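Local coordinates for DUF2442 domain-containing protein (Rhodospirillum rubrum ATCC 11170, PDB 3K8R) that is of unknown function but belongs to the DUF2442 family and folds into two small antiparallel beta sheets linked by loops and short helices, at residues Pro25-Ala30 with Val39-Glu44; Ala30-Ser35 with Ala62-Leu67; Gln57-Ala62 with Leu84-Ser89. All blocks are in the same frame, centred on the assembly; numbering follows the deposited sequence.

Overall arrangement
The three contacts lie within one DUF2442 fold. Interactions 1 and 2 have Ala-30 in common and both use strand 27-33: it pairs with strand 38-43, and its far end also meets helix 64-67. Their centres are 15 Å apart, and a probable backbone hydrogen bond from Ile-40 N to Arg-31 O (2.7 Å) continues the hairpin from one to the other. A 1,2-ethanediol, probably from the crystallisation liquor, bridges Asp-42 and Arg-31. Interaction 3 shares Ala-62 with interaction 2, with centres 12 Å apart, and Leu-59 CD1 meets Leu-67 CD2 at 4.0 Å. Interactions 1 and 3, their centres 17 Å apart, lie on opposite sides of the chain's centre.

Interaction 1 of 3, residues Pro25-Ala30 with Val39-Glu44; sequences PRAAKA and VIVDLE. With EDO (1,2-ethanediol), chain C.
Ile-40 meets Ala-30 through the backbone, its carbonyl oxygen accepting a CA-H...O contact at 3.4 Å from Ala-30 CA. Val-41 pairs with Ala-30 in a non-hydrogen-bonded position, both side chains on the same sheet face. Its CG1 lies anti to the backbone N (chi1 -173°), which turns this methyl toward Ala-27 CB, 3.7 Å away; the small alanine side chain lets the branched valine come close. At Asp-42 the register shifts by one residue. Asp-42 N donates to Lys-29 O at 2.9 Å, while Asp-42 O takes Ala-28 N at 2.8 Å and, more weakly, Lys-29 N. Two residues facing one make this a classic beta bulge in the antiparallel hairpin of strands 27-33 and 38-43. On the other face Asp-42 OD1 accepts from O2 of a 1,2-ethanediol. Leu-43 sends CD1 to Pro-25 CB (3.9 Å), an apolar pair near Leu-90 and Met-94 of helix 90-94. Glu-44 ends the segment with two grips on Arg-26: its N donates to Arg-26 O at 2.7 Å, and OE1 forms a salt bridge with NH1 at 2.8 Å. OE1 comes over one guanidinium face, with guanidinium and carboxylate planes 68° apart, a detail that is uncertain at this resolution.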
# COMPACT_ATOMS: atom_id res chain seq x y z
N PRO A 25 -1.83 -6.65 -8.16
CA PRO A 25 -0.65 -6.74 -7.29
C PRO A 25 -0.66 -8.04 -6.48
O PRO A 25 -1.73 -8.55 -6.13
CB PRO A 25 -0.81 -5.54 -6.35
CG PRO A 25 -2.27 -5.45 -6.16
CD PRO A 25 -2.90 -5.89 -7.48
N ARG A 26 0.52 -8.57 -6.15
CA ARG A 26 0.61 -9.85 -5.47
C ARG A 26 1.77 -9.84 -4.46
O ARG A 26 2.87 -9.37 -4.78
CB ARG A 26 0.78 -10.94 -6.56
CG ARG A 26 0.13 -12.28 -6.23
CD ARG A 26 -0.31 -13.10 -7.48
NE ARG A 26 0.70 -13.99 -8.05
CZ ARG A 26 1.61 -13.66 -8.98
NH1 ARG A 26 1.70 -12.42 -9.45
NH2 ARG A 26 2.46 -14.59 -9.42
N ALA A 27 1.53 -10.35 -3.26
CA ALA A 27 2.55 -10.37 -2.20
C ALA A 27 3.71 -11.31 -2.49
O ALA A 27 3.50 -12.51 -2.62
CB ALA A 27 1.93 -10.73 -0.87
N ALA A 28 4.92 -10.77 -2.58
CA ALA A 28 6.14 -11.56 -2.78
C ALA A 28 6.78 -11.90 -1.41
O ALA A 28 7.29 -12.99 -1.20
CB ALA A 28 7.11 -10.82 -3.66
N LYS A 29 6.74 -10.95 -0.49
CA LYS A 29 7.26 -11.13 0.86
C LYS A 29 6.39 -10.37 1.83
O LYS A 29 5.81 -9.34 1.47
CB LYS A 29 8.68 -10.58 0.96
CG LYS A 29 9.74 -11.33 0.17
CD LYS A 29 11.09 -10.65 0.36
CE LYS A 29 12.21 -11.36 -0.37
NZ LYS A 29 13.50 -10.61 -0.26
N ALA A 30 6.30 -10.85 3.07
CA ALA A 30 5.52 -10.21 4.14
C ALA A 30 6.20 -10.37 5.50
O ALA A 30 6.68 -11.45 5.84
CB ALA A 30 4.14 -10.82 4.19
N VAL A 39 2.85 -4.40 9.28
CA VAL A 39 3.18 -5.57 8.49
C VAL A 39 3.61 -5.01 7.14
O VAL A 39 2.80 -4.41 6.45
CB VAL A 39 1.98 -6.49 8.30
CG1 VAL A 39 2.34 -7.67 7.39
CG2 VAL A 39 1.46 -6.97 9.64
N ILE A 40 4.90 -5.14 6.79
CA ILE A 40 5.40 -4.63 5.50
C ILE A 40 5.31 -5.72 4.43
O ILE A 40 5.84 -6.83 4.61
CB ILE A 40 6.85 -4.13 5.59
CG1 ILE A 40 6.96 -3.04 6.67
CG2 ILE A 40 7.30 -3.56 4.26
CD1 ILE A 40 8.35 -2.52 6.86
N VAL A 41 4.63 -5.39 3.32
CA VAL A 41 4.40 -6.32 2.21
C VAL A 41 5.09 -5.85 0.94
O VAL A 41 4.77 -4.79 0.40
CB VAL A 41 2.90 -6.47 1.89
CG1 VAL A 41 2.70 -7.57 0.85
CG2 VAL A 41 2.10 -6.78 3.14
N ASP A 42 6.03 -6.65 0.46
CA ASP A 42 6.76 -6.36 -0.77
C ASP A 42 5.99 -6.95 -1.94
O ASP A 42 5.94 -8.17 -2.11
CB ASP A 42 8.16 -6.96 -0.73
CG ASP A 42 9.00 -6.42 0.39
OD1 ASP A 42 9.15 -5.18 0.45
OD2 ASP A 42 9.51 -7.23 1.19
N LEU A 43 5.37 -6.09 -2.73
CA LEU A 43 4.60 -6.54 -3.88
C LEU A 43 5.52 -6.98 -5.01
O LEU A 43 6.59 -6.41 -5.23
CB LEU A 43 3.63 -5.45 -4.35
CG LEU A 43 2.59 -5.06 -3.31
CD1 LEU A 43 1.78 -3.93 -3.84
CD2 LEU A 43 1.71 -6.24 -2.91
N GLU A 44 5.05 -7.99 -5.73
CA GLU A 44 5.81 -8.63 -6.80
C GLU A 44 6.07 -7.69 -7.97
O GLU A 44 7.00 -7.90 -8.74
CB GLU A 44 5.05 -9.88 -7.26
CG GLU A 44 5.96 -11.06 -7.58
CD GLU A 44 5.22 -12.39 -7.44
OE1 GLU A 44 4.11 -12.51 -8.03
OE2 GLU A 44 5.74 -13.30 -6.75
C1 EDO C . 10.56 -1.92 2.71
O1 EDO C . 11.13 -1.07 3.71
C2 EDO C . 11.51 -3.09 2.45
O2 EDO C . 10.77 -4.32 2.51

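Interaction 2 of 3, residues Ala30-Ser35 with Ala62-Leu67; sequences ARYDRS and ASDDQL. With EDO (1,2-ethanediol), chain C.
Tyr-32 turns one face of its ring to Leu-67, whose CB sits 3.8 Å from the ring centroid and only 15° off the normal, a CH-pi contact. The leucine reaches on along the same face, and its CD1 touches Tyr-32 CE1 at 3.5 Å. Torsion explains the meeting: with CG opposite the backbone N (chi1 -180°), the tyrosine swings out from the strand over the helix. A flat aromatic with a polar end suits this place, since the ring covers leucine while the hydroxyl reaches the helix start. There Tyr-32 OH lies 3.0 Å from Asp-64 OD1, ring and carboxylate planes 54° apart, and both atoms share Arg-54, which hydrogen-bonds the hydroxyl and forms a salt bridge with Asp-64. A phenylalanine at Tyr-32 would probably keep the leucine contact but leave Arg-54 NH1 without its hydroxyl mate.

Arg-34 extends its chain across to the helix. Its guanidinium carries Asp-64 CB over one face, and NH2 reaches Asp-65 OD1 at 2.6 Å, a salt bridge whose hydrogen bond is bent and weak. Arg-31, on the other side of the strand, donates from NH1 to O2 of a 1,2-ethanediol. Ser-63 and Gln-66 form a capping box: Gln-66 N bonds to Ser-63 OG at 3.2 Å, and Ser-63 N to Gln-66 OE1 at 3.3 Å. The contact thus sets the short helix 64-67 against the end of strand 27-33 and the residue after it, with Val-39 of strand 38-43 and Pro-53 also touching Tyr-32, and Trp-81 of strand 78-81 bonded to Leu-67 O.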
# COMPACT_ATOMS: atom_id res chain seq x y z
N ALA A 30 6.30 -10.85 3.07
CA ALA A 30 5.52 -10.21 4.14
C ALA A 30 6.20 -10.37 5.50
O ALA A 30 6.68 -11.45 5.84
CB ALA A 30 4.14 -10.82 4.19
N ARG A 31 6.24 -9.31 6.30
CA ARG A 31 6.85 -9.40 7.62
C ARG A 31 6.28 -8.37 8.60
O ARG A 31 5.75 -7.34 8.19
CB ARG A 31 8.36 -9.19 7.52
CG ARG A 31 8.79 -7.77 7.21
CD ARG A 31 10.30 -7.67 7.04
NE ARG A 31 10.78 -6.28 6.98
CZ ARG A 31 10.75 -5.50 5.91
NH1 ARG A 31 10.23 -5.92 4.76
NH2 ARG A 31 11.23 -4.26 5.98
N TYR A 32 6.40 -8.67 9.88
CA TYR A 32 5.97 -7.71 10.88
C TYR A 32 7.21 -6.93 11.31
O TYR A 32 8.26 -7.51 11.60
CB TYR A 32 5.32 -8.40 12.07
CG TYR A 32 4.85 -7.43 13.14
CD1 TYR A 32 3.74 -6.61 12.94
CD2 TYR A 32 5.50 -7.34 14.37
CE1 TYR A 32 3.32 -5.73 13.91
CE2 TYR A 32 5.07 -6.47 15.34
CZ TYR A 32 3.98 -5.67 15.11
OH TYR A 32 3.57 -4.81 16.09
N ASP A 33 7.09 -5.62 11.31
CA ASP A 33 8.16 -4.75 11.73
C ASP A 33 7.75 -4.28 13.12
O ASP A 33 6.76 -3.56 13.27
CB ASP A 33 8.30 -3.60 10.73
CG ASP A 33 9.33 -2.60 11.14
OD1 ASP A 33 10.46 -2.99 11.46
OD2 ASP A 33 9.02 -1.40 11.12
N ARG A 34 8.48 -4.70 14.14
CA ARG A 34 8.16 -4.31 15.51
C ARG A 34 8.35 -2.82 15.71
O ARG A 34 7.54 -2.19 16.41
CB ARG A 34 9.05 -5.05 16.50
CG ARG A 34 8.91 -6.53 16.41
CD ARG A 34 9.51 -7.23 17.58
NE ARG A 34 9.17 -8.64 17.48
CZ ARG A 34 9.35 -9.55 18.42
NH1 ARG A 34 9.90 -9.21 19.57
NH2 ARG A 34 8.99 -10.80 18.19
N SER A 35 9.40 -2.28 15.12
CA SER A 35 9.71 -0.86 15.24
C SER A 35 8.51 0.03 14.91
O SER A 35 8.12 0.86 15.73
CB SER A 35 10.87 -0.49 14.32
OG SER A 35 11.19 0.89 14.45
N ALA A 62 -3.45 -9.72 19.12
CA ALA A 62 -2.23 -10.52 18.94
C ALA A 62 -0.99 -9.79 19.44
O ALA A 62 -0.94 -8.56 19.41
CB ALA A 62 -2.06 -10.87 17.49
N SER A 63 0.00 -10.54 19.90
CA SER A 63 1.24 -9.95 20.38
C SER A 63 2.22 -9.78 19.23
O SER A 63 2.05 -10.38 18.18
CB SER A 63 1.87 -10.86 21.43
OG SER A 63 2.25 -12.10 20.86
N ASP A 64 3.24 -8.96 19.43
CA ASP A 64 4.27 -8.78 18.42
C ASP A 64 4.75 -10.16 17.98
O ASP A 64 4.70 -10.46 16.79
CB ASP A 64 5.44 -7.94 18.94
CG ASP A 64 5.09 -6.47 19.05
OD1 ASP A 64 3.93 -6.11 18.78
OD2 ASP A 64 5.99 -5.67 19.37
N ASP A 65 5.16 -10.99 18.94
CA ASP A 65 5.59 -12.36 18.64
C ASP A 65 4.62 -13.06 17.70
O ASP A 65 5.02 -13.59 16.66
CB ASP A 65 5.75 -13.19 19.91
CG ASP A 65 7.08 -12.98 20.61
OD1 ASP A 65 7.89 -12.13 20.17
OD2 ASP A 65 7.33 -13.69 21.60
N GLN A 66 3.34 -13.06 18.05
CA GLN A 66 2.34 -13.72 17.22
C GLN A 66 2.20 -13.11 15.83
O GLN A 66 1.92 -13.82 14.88
CB GLN A 66 0.99 -13.72 17.91
CG GLN A 66 1.00 -14.57 19.15
CD GLN A 66 -0.32 -14.63 19.84
OE1 GLN A 66 -1.05 -13.64 19.91
NE2 GLN A 66 -0.64 -15.80 20.38
N LEU A 67 2.40 -11.80 15.72
CA LEU A 67 2.25 -11.12 14.43
C LEU A 67 3.33 -11.51 13.43
O LEU A 67 3.07 -11.56 12.23
CB LEU A 67 2.18 -9.60 14.63
CG LEU A 67 0.86 -9.12 15.24
CD1 LEU A 67 0.97 -7.68 15.66
CD2 LEU A 67 -0.30 -9.32 14.27
C1 EDO C . 10.56 -1.92 2.71
O1 EDO C . 11.13 -1.07 3.71
C2 EDO C . 11.51 -3.09 2.45
O2 EDO C . 10.77 -4.32 2.51

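Interaction 3 of 3, residues Gln57-Ala62 with Leu84-Ser89; sequences QGLEGA and LDVDLS. With EDO (1,2-ethanediol), chain D.
No ring takes part across this contact; instead two carbonyl oxygens meet methyls, Gly-58 O touching Val-86 CG2 at 3.3 Å and Gln-57 O lying against Leu-88 CD2 at 3.7 Å. The flat group within the loop is the Glu-60 carboxylate, whose OE1 accepts from Gly-58 N (3.0 Å), the donor lying above the carboxylate plane, 37° out of it. The contact lays the loop that precedes helix 64-67 on strand 86-89, an outermost strand of the antiparallel sheet it forms with 71-73 and 78-81. Where the strand begins, Asp-85 and Val-86 both face Trp-81 in a G1 beta bulge. Leu-59 is the chief apolar link. Its CG stands opposite the carbonyl carbon (chi1 -61°), and the two methyls part: CD2 meets Leu-84 CD1 at 3.6 Å and Val-86 CG2 at 4.1 Å, and CD1 meets Leu-88 CD1 at 3.9 Å. Leucine suits this spot because one forked side chain serves all three, and Leu-59 and Leu-88 both also touch Trp-81. The positive phi of Gly-58 (104°) favours glycine, and a side chain there would probably crowd the preceding carbonyl and Val-86. A type I turn from Leu-59 to Ala-62 brings Ala-62 CB to Leu-84 CD1. At the strand's far end Ser-89 N donates to O1 of a 1,2-ethanediol, probably from the crystallisation liquor, at 2.8 Å.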
# COMPACT_ATOMS: atom_id res chain seq x y z
N GLN A 57 -9.37 -7.58 11.30
CA GLN A 57 -10.23 -8.52 12.00
C GLN A 57 -9.52 -9.84 12.27
O GLN A 57 -9.09 -10.55 11.35
CB GLN A 57 -11.50 -8.79 11.20
CG GLN A 57 -12.42 -9.76 11.90
CD GLN A 57 -13.70 -9.98 11.16
OE1 GLN A 57 -13.78 -9.81 9.95
NE2 GLN A 57 -14.73 -10.38 11.90
N GLY A 58 -9.44 -10.16 13.56
CA GLY A 58 -8.82 -11.40 14.01
C GLY A 58 -7.45 -11.21 14.60
O GLY A 58 -6.89 -12.17 15.13
N LEU A 59 -6.89 -9.99 14.50
CA LEU A 59 -5.55 -9.69 15.02
C LEU A 59 -5.54 -8.54 16.07
O LEU A 59 -4.48 -8.14 16.54
CB LEU A 59 -4.59 -9.36 13.86
CG LEU A 59 -4.32 -10.44 12.79
CD1 LEU A 59 -3.37 -9.91 11.72
CD2 LEU A 59 -3.77 -11.74 13.39
N GLU A 60 -6.71 -8.06 16.47
CA GLU A 60 -6.77 -6.93 17.42
C GLU A 60 -5.96 -7.13 18.70
O GLU A 60 -5.43 -6.17 19.23
CB GLU A 60 -8.20 -6.62 17.86
CG GLU A 60 -9.19 -6.23 16.77
CD GLU A 60 -9.89 -7.42 16.13
OE1 GLU A 60 -9.31 -8.53 16.08
OE2 GLU A 60 -11.03 -7.23 15.68
N GLY A 61 -5.89 -8.37 19.18
CA GLY A 61 -5.21 -8.67 20.44
C GLY A 61 -3.93 -9.48 20.33
O GLY A 61 -3.37 -9.86 21.35
N ALA A 62 -3.45 -9.72 19.12
CA ALA A 62 -2.23 -10.52 18.94
C ALA A 62 -0.99 -9.79 19.44
O ALA A 62 -0.94 -8.56 19.41
CB ALA A 62 -2.06 -10.87 17.49
N LEU A 84 -2.94 -18.65 14.87
CA LEU A 84 -4.08 -17.78 15.18
C LEU A 84 -5.28 -18.07 14.31
O LEU A 84 -6.40 -17.62 14.61
CB LEU A 84 -3.70 -16.31 15.03
CG LEU A 84 -2.74 -15.71 16.04
CD1 LEU A 84 -2.54 -14.24 15.68
CD2 LEU A 84 -3.23 -15.85 17.47
N ASP A 85 -5.07 -18.78 13.21
CA ASP A 85 -6.15 -19.11 12.27
C ASP A 85 -6.82 -17.84 11.73
O ASP A 85 -8.04 -17.65 11.85
CB ASP A 85 -7.17 -20.04 12.94
CG ASP A 85 -8.18 -20.61 11.97
OD1 ASP A 85 -7.94 -20.50 10.75
OD2 ASP A 85 -9.21 -21.16 12.44
N VAL A 86 -6.02 -16.95 11.16
CA VAL A 86 -6.52 -15.72 10.56
C VAL A 86 -6.06 -15.63 9.11
O VAL A 86 -4.91 -15.96 8.80
CB VAL A 86 -6.06 -14.48 11.35
CG1 VAL A 86 -6.36 -13.22 10.56
CG2 VAL A 86 -6.73 -14.47 12.72
N ASP A 87 -6.98 -15.24 8.23
CA ASP A 87 -6.71 -15.06 6.80
C ASP A 87 -7.23 -13.71 6.33
O ASP A 87 -8.41 -13.40 6.47
CB ASP A 87 -7.33 -16.20 5.99
CG ASP A 87 -6.49 -17.47 6.04
OD1 ASP A 87 -5.25 -17.35 5.98
OD2 ASP A 87 -7.05 -18.57 6.10
N LEU A 88 -6.33 -12.89 5.81
CA LEU A 88 -6.70 -11.56 5.35
C LEU A 88 -6.46 -11.51 3.86
O LEU A 88 -5.60 -12.23 3.35
CB LEU A 88 -5.86 -10.49 6.05
CG LEU A 88 -5.86 -10.47 7.59
CD1 LEU A 88 -4.83 -9.47 8.11
CD2 LEU A 88 -7.25 -10.16 8.17
N SER A 89 -7.23 -10.67 3.18
CA SER A 89 -7.10 -10.47 1.73
C SER A 89 -6.21 -9.29 1.48
O SER A 89 -6.43 -8.25 2.07
CB SER A 89 -8.48 -10.18 1.14
OG SER A 89 -8.36 -9.70 -0.18
C1 EDO D . -10.55 -9.72 4.35
O1 EDO D . -9.20 -9.53 4.78
C2 EDO D . -11.17 -8.38 3.92
O2 EDO D . -10.18 -7.34 3.90